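Long-range contacts in membrane-bound lytic murein transglycosylase (Agrobacterium tumefaciens, PDB 2PNW), which probably cleaves the glycan strands of peptidoglycan without hydrolysis, leaving 1,6-anhydromuramic acid ends, as other lytic transglycosylases of the MltA family do: residues F97-Y102 against R334-T339; E126-D131 against E151-F156. All coordinates share one frame; numbering follows the deposited sequence.

Overall arrangement
Contact 1 pairs strands 96-109 and 334-341, which are far apart in sequence; its centre lies about 8 Å from the centre of the chain, and its second strand belongs to the 3D domain, of the double-psi beta-barrel clan. The centre of contact 2 lies about 25 Å from the centre of the chain, in a small three-stranded antiparallel sheet within the MltA-specific insert. The chain leaves 97-102, forms contact 2 and later returns to 334-339, so contact 1 closes a long excursion that contains the local one. The centres of the two contacts are 32 Å apart and their nearest atoms about 20 Å, so they do not meet directly. One is a hydrogen-bonded strand pair, the other purely side-chain packing.

Contact 1. Residues F97-Y102 against R334-T339; sequences FVTAFY and RGDIFT
Phe-97 to Phe-101 pair in parallel register with Arg-334 to Phe-338, joining strand 96-109 to a strand of the 3D domain, a region of the double-psi beta-barrel clan. Five backbone hydrogen bonds run along the pair: Gly-335 N to Phe-97 O, Thr-99 N to Gly-335 O, Ile-337 N to Thr-99 O (2.8 Å), Phe-101 N to Ile-337 O and Thr-339 N to Phe-101 O. On the face carrying Phe-97, Thr-99 and Phe-101, a hydrogen-bond chain is centred on the Thr-99 hydroxyl. Arg-334 grips OG1 end-on with two nitrogens, NH1 at 2.9 Å and NH2 at 3.2 Å, with the oxygen in the guanidinium plane. OG1 in turn donates to Asp-336 OD1 at 2.7 Å, coming from above the carboxylate plane. With chi1 53°, OG1 lies between the backbone N and the carbonyl carbon of Thr-99, which places it between the guanidinium and the carboxylate. A bend at chi2 (73°) turns the arginine across toward Thr-99, and Phe-97 CD2 lies over the guanidinium, 4.1 Å from CZ; ring and guanidinium planes are nearly perpendicular. Farther along, Phe-338 CD1 lies over one face of the Phe-101 ring near its rim, 3.7 Å from CE1 of Phe-101; the ring planes are 54° apart, neither stacked nor edge-to-face. The Asp-336 backbone borders the Phe-101 edge. On the face of Val-98, Ala-100 and Ile-337 the contacts are apolar: Ile-337 CD1 fits against Val-98 CB at 3.9 Å. The Thr-339 methyl touches Ala-100 CB. Beyond the pair, strand 353-363 packs on Val-98, and strand 286-288 on Phe-101 and Ile-337. Two N-H groups and one acceptor thus fix the Thr-99 hydroxyl, which bridges Arg-334 and Asp-336 and restrains the carboxylate.

Contact 2. Residues E126-D131 against E151-F156; sequences ELVDID and EGISYF
The Phe-156 ring receives Glu-126 at its edge, where carboxylate oxygen OE2 lies near the ring plane, 3.8 Å from CE1; the two planes are 35° apart. Leu-127 approaches the same ring obliquely, its CD1 3.5 Å from Phe-156 CD1 and close to CG as well. With CG of Phe-156 anti to the backbone N (chi1 -163°), the ring swings toward 126-131 and crosses both side chains at about a right angle. The partly negative oxygen beside the ring's C-H rim is probably mildly favourable, though the stronger partner of Glu-126 is Arg-170, in a salt bridge through OE1. A separate apolar group forms around Ile-153, whose CD1 meets Ile-130 CD1 at 3.6 Å and Val-128 CG2 at 3.8 Å, in both cases tip to tip. No hydrogen bond joins the two segments. Strands 127-129 and 152-154 are the outer members of a three-stranded antiparallel sheet, and each bonds instead to 145-149 between them. The loop residues Asn-134 and Pro-136 also touch Ile-153, while Ala-210 packs on Phe-156.

Contact 1. Residues F97-Y102 against R334-T339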
loop_
_atom_site.group_PDB
_atom_site.type_symbol
_atom_site.label_atom_id
_atom_site.label_comp_id
_atom_site.label_asym_id
_atom_site.label_seq_id
_atom_site.Cartn_x
_atom_site.Cartn_y
_atom_site.Cartn_z
ATOM N N PHE A 97 12.152 6.717 -6.426
ATOM C CA PHE A 97 12.559 5.448 -5.834
ATOM C C PHE A 97 11.362 4.515 -5.659
ATOM O O PHE A 97 10.305 4.941 -5.172
ATOM C CB PHE A 97 13.218 5.700 -4.477
ATOM C CG PHE A 97 13.976 4.518 -3.948
ATOM C CD1 PHE A 97 15.235 4.195 -4.467
ATOM C CD2 PHE A 97 13.444 3.731 -2.934
ATOM C CE1 PHE A 97 15.949 3.093 -3.977
ATOM C CE2 PHE A 97 14.154 2.629 -2.434
ATOM C CZ PHE A 97 15.407 2.313 -2.966
ATOM N N VAL A 98 11.523 3.261 -6.077
ATOM C CA VAL A 98 10.461 2.266 -5.902
ATOM C C VAL A 98 10.878 1.064 -5.071
ATOM O O VAL A 98 12.026 0.580 -5.151
ATOM C CB VAL A 98 9.836 1.787 -7.230
ATOM C CG1 VAL A 98 9.052 2.919 -7.888
ATOM C CG2 VAL A 98 10.916 1.208 -8.191
ATOM N N THR A 99 9.941 0.641 -4.224
ATOM C CA THR A 99 10.002 -0.643 -3.579
ATOM C C THR A 99 8.773 -1.420 -4.053
ATOM O O THR A 99 8.085 -0.986 -5.010
ATOM C CB THR A 99 10.095 -0.499 -2.049
ATOM O OG1 THR A 99 9.035 0.343 -1.575
ATOM C CG2 THR A 99 11.446 0.147 -1.648
ATOM N N ALA A 100 8.499 -2.568 -3.443
ATOM C CA ALA A 100 7.324 -3.348 -3.869
ATOM C C ALA A 100 6.615 -3.970 -2.686
ATOM O O ALA A 100 7.215 -4.141 -1.613
ATOM C CB ALA A 100 7.701 -4.411 -4.901
ATOM N N PHE A 101 5.342 -4.312 -2.883
ATOM C CA PHE A 101 4.553 -4.982 -1.857
ATOM C C PHE A 101 3.637 -6.003 -2.519
ATOM O O PHE A 101 3.541 -6.045 -3.754
ATOM C CB PHE A 101 3.789 -3.962 -0.973
ATOM C CG PHE A 101 2.565 -3.338 -1.626
ATOM C CD1 PHE A 101 1.292 -3.598 -1.117
ATOM C CD2 PHE A 101 2.690 -2.432 -2.662
ATOM C CE1 PHE A 101 0.139 -2.976 -1.686
ATOM C CE2 PHE A 101 1.556 -1.800 -3.225
ATOM C CZ PHE A 101 0.291 -2.095 -2.743
ATOM N N TYR A 102 2.992 -6.848 -1.723
ATOM C CA TYR A 102 2.209 -7.951 -2.296
ATOM C C TYR A 102 1.172 -8.340 -1.272
ATOM O O TYR A 102 1.183 -7.790 -0.170
ATOM C CB TYR A 102 3.110 -9.143 -2.677
ATOM C CG TYR A 102 3.656 -9.944 -1.513
ATOM C CD1 TYR A 102 3.259 -11.273 -1.308
ATOM C CD2 TYR A 102 4.568 -9.373 -0.613
ATOM C CE1 TYR A 102 3.774 -12.023 -0.223
ATOM C CE2 TYR A 102 5.065 -10.105 0.468
ATOM C CZ TYR A 102 4.680 -11.411 0.646
ATOM O OH TYR A 102 5.193 -12.127 1.710
ATOM N N ARG A 334 8.146 8.792 -4.651
ATOM C CA ARG A 334 8.313 7.535 -3.938
ATOM C C ARG A 334 7.105 6.630 -4.206
ATOM O O ARG A 334 5.953 7.091 -4.135
ATOM C CB ARG A 334 8.433 7.816 -2.440
ATOM C CG ARG A 334 8.662 6.594 -1.568
ATOM C CD ARG A 334 10.063 6.017 -1.679
ATOM N NE ARG A 334 10.231 4.975 -0.658
ATOM C CZ ARG A 334 9.939 3.685 -0.820
ATOM N NH1 ARG A 334 9.480 3.227 -1.974
ATOM N NH2 ARG A 334 10.126 2.842 0.191
ATOM N N GLY A 335 7.353 5.354 -4.496
ATOM C CA GLY A 335 6.251 4.428 -4.774
ATOM C C GLY A 335 6.486 3.003 -4.343
ATOM O O GLY A 335 7.632 2.553 -4.191
ATOM N N ASP A 336 5.394 2.274 -4.141
ATOM C CA ASP A 336 5.475 0.868 -3.801
ATOM C C ASP A 336 4.659 0.149 -4.872
ATOM O O ASP A 336 3.439 0.357 -4.977
ATOM C CB ASP A 336 4.829 0.641 -2.447
ATOM C CG ASP A 336 5.612 -0.307 -1.551
ATOM O OD1 ASP A 336 6.669 -0.807 -1.945
ATOM O OD2 ASP A 336 5.157 -0.536 -0.424
ATOM N N ILE A 337 5.328 -0.698 -5.645
ATOM C CA ILE A 337 4.709 -1.434 -6.759
ATOM C C ILE A 337 4.034 -2.694 -6.234
ATOM O O ILE A 337 4.673 -3.518 -5.564
ATOM C CB ILE A 337 5.783 -1.866 -7.812
ATOM C CG1 ILE A 337 6.433 -0.642 -8.475
ATOM C CG2 ILE A 337 5.195 -2.839 -8.844
ATOM C CD1 ILE A 337 7.806 -0.952 -9.078
ATOM N N PHE A 338 2.739 -2.840 -6.523
ATOM C CA PHE A 338 2.006 -4.039 -6.143
ATOM C C PHE A 338 2.313 -5.190 -7.104
ATOM O O PHE A 338 1.987 -5.110 -8.282
ATOM C CB PHE A 338 0.481 -3.792 -6.130
ATOM C CG PHE A 338 -0.322 -5.011 -5.706
ATOM C CD1 PHE A 338 -0.200 -5.513 -4.403
ATOM C CD2 PHE A 338 -1.212 -5.635 -6.592
ATOM C CE1 PHE A 338 -0.944 -6.648 -3.982
ATOM C CE2 PHE A 338 -1.963 -6.773 -6.198
ATOM C CZ PHE A 338 -1.819 -7.288 -4.884
ATOM N N THR A 339 2.931 -6.266 -6.608
ATOM C CA THR A 339 3.334 -7.356 -7.506
ATOM C C THR A 339 2.302 -8.462 -7.645
ATOM O O THR A 339 2.423 -9.311 -8.545
ATOM C CB THR A 339 4.682 -8.004 -7.101
ATOM O OG1 THR A 339 4.552 -8.555 -5.804
ATOM C CG2 THR A 339 5.822 -7.004 -7.125
#

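Contact 2. Residues E126-D131 against E151-F156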
loop_
_atom_site.group_PDB
_atom_site.type_symbol
_atom_site.label_atom_id
_atom_site.label_comp_id
_atom_site.label_asym_id
_atom_site.label_seq_id
_atom_site.Cartn_x
_atom_site.Cartn_y
_atom_site.Cartn_z
ATOM N N GLU A 126 -13.566 -0.007 21.009
ATOM C CA GLU A 126 -13.043 1.132 21.765
ATOM C C GLU A 126 -11.944 1.861 21.008
ATOM O O GLU A 126 -11.414 2.847 21.496
ATOM C CB GLU A 126 -12.574 0.726 23.184
ATOM C CG GLU A 126 -11.246 -0.081 23.238
ATOM C CD GLU A 126 -11.402 -1.608 23.023
ATOM O OE1 GLU A 126 -12.488 -2.097 22.600
ATOM O OE2 GLU A 126 -10.402 -2.333 23.277
ATOM N N LEU A 127 -11.578 1.359 19.830
ATOM C CA LEU A 127 -10.538 1.997 19.023
ATOM C C LEU A 127 -11.231 3.021 18.134
ATOM O O LEU A 127 -11.726 2.704 17.041
ATOM C CB LEU A 127 -9.752 0.987 18.175
ATOM C CG LEU A 127 -8.575 1.572 17.358
ATOM C CD1 LEU A 127 -7.445 2.087 18.283
ATOM C CD2 LEU A 127 -8.049 0.470 16.445
ATOM N N VAL A 128 -11.275 4.254 18.623
ATOM C CA VAL A 128 -12.041 5.318 17.958
ATOM C C VAL A 128 -11.147 6.187 17.087
ATOM O O VAL A 128 -9.960 6.372 17.378
ATOM C CB VAL A 128 -12.807 6.178 18.987
ATOM C CG1 VAL A 128 -13.838 5.321 19.709
ATOM C CG2 VAL A 128 -11.792 6.875 20.011
ATOM N N ASP A 129 -11.716 6.684 15.990
ATOM C CA ASP A 129 -11.104 7.751 15.212
ATOM C C ASP A 129 -11.003 9.023 16.045
ATOM O O ASP A 129 -11.903 9.350 16.862
ATOM C CB ASP A 129 -11.899 8.022 13.925
ATOM C CG ASP A 129 -12.121 6.765 13.126
ATOM O OD1 ASP A 129 -11.282 6.433 12.284
ATOM O OD2 ASP A 129 -13.091 6.038 13.432
ATOM N N ILE A 130 -9.921 9.761 15.800
ATOM C CA ILE A 130 -9.673 11.007 16.536
ATOM C C ILE A 130 -9.792 12.214 15.616
ATOM O O ILE A 130 -9.210 12.237 14.537
ATOM C CB ILE A 130 -8.253 11.013 17.169
ATOM C CG1 ILE A 130 -8.070 9.822 18.114
ATOM C CG2 ILE A 130 -7.938 12.376 17.891
ATOM C CD1 ILE A 130 -8.901 9.891 19.421
ATOM N N ASP A 131 -10.505 13.242 16.069
ATOM C CA ASP A 131 -10.467 14.539 15.380
ATOM C C ASP A 131 -10.693 15.637 16.410
ATOM O O ASP A 131 -10.670 15.382 17.604
ATOM C CB ASP A 131 -11.502 14.604 14.239
ATOM C CG ASP A 131 -12.937 14.378 14.718
ATOM O OD1 ASP A 131 -13.218 14.532 15.929
ATOM O OD2 ASP A 131 -13.786 14.005 13.866
ATOM N N GLU A 151 -12.650 7.346 31.239
ATOM C CA GLU A 151 -11.892 8.560 31.551
ATOM C C GLU A 151 -11.745 9.518 30.367
ATOM O O GLU A 151 -10.995 10.497 30.455
ATOM C CB GLU A 151 -10.509 8.189 32.135
ATOM C CG GLU A 151 -10.149 6.691 31.982
ATOM C CD GLU A 151 -8.659 6.379 32.169
ATOM O OE1 GLU A 151 -7.814 6.939 31.418
ATOM O OE2 GLU A 151 -8.339 5.534 33.047
ATOM N N GLY A 152 -12.462 9.259 29.274
ATOM C CA GLY A 152 -12.298 10.043 28.055
ATOM C C GLY A 152 -11.546 9.253 26.988
ATOM O O GLY A 152 -11.951 8.147 26.631
ATOM N N ILE A 153 -10.459 9.799 26.469
ATOM C CA ILE A 153 -9.686 9.084 25.454
ATOM C C ILE A 153 -8.244 8.979 25.912
ATOM O O ILE A 153 -7.716 9.948 26.472
ATOM C CB ILE A 153 -9.775 9.779 24.103
ATOM C CG1 ILE A 153 -11.176 9.506 23.490
ATOM C CG2 ILE A 153 -8.658 9.334 23.145
ATOM C CD1 ILE A 153 -11.337 10.044 22.127
ATOM N N SER A 154 -7.638 7.818 25.679
ATOM C CA SER A 154 -6.223 7.614 25.994
ATOM C C SER A 154 -5.515 6.950 24.798
ATOM O O SER A 154 -6.152 6.649 23.778
ATOM C CB SER A 154 -6.102 6.826 27.298
ATOM O OG SER A 154 -6.641 5.526 27.171
ATOM N N TYR A 155 -4.205 6.744 24.879
ATOM C CA TYR A 155 -3.511 6.040 23.795
ATOM C C TYR A 155 -3.883 4.547 23.797
ATOM O O TYR A 155 -3.967 3.925 24.873
ATOM C CB TYR A 155 -1.981 6.224 23.940
ATOM C CG TYR A 155 -1.558 7.642 23.636
ATOM C CD1 TYR A 155 -1.579 8.130 22.328
ATOM C CD2 TYR A 155 -1.195 8.514 24.675
ATOM C CE1 TYR A 155 -1.218 9.450 22.044
ATOM C CE2 TYR A 155 -0.845 9.837 24.411
ATOM C CZ TYR A 155 -0.864 10.285 23.097
ATOM O OH TYR A 155 -0.497 11.557 22.826
ATOM N N PHE A 156 -4.058 3.969 22.604
ATOM C CA PHE A 156 -4.358 2.550 22.508
ATOM C C PHE A 156 -3.056 1.782 22.790
ATOM O O PHE A 156 -1.970 2.287 22.470
ATOM C CB PHE A 156 -4.936 2.202 21.127
ATOM C CG PHE A 156 -5.630 0.881 21.108
ATOM C CD1 PHE A 156 -6.963 0.769 21.513
ATOM C CD2 PHE A 156 -4.916 -0.285 20.773
ATOM C CE1 PHE A 156 -7.597 -0.497 21.525
ATOM C CE2 PHE A 156 -5.536 -1.531 20.800
ATOM C CZ PHE A 156 -6.869 -1.630 21.168
#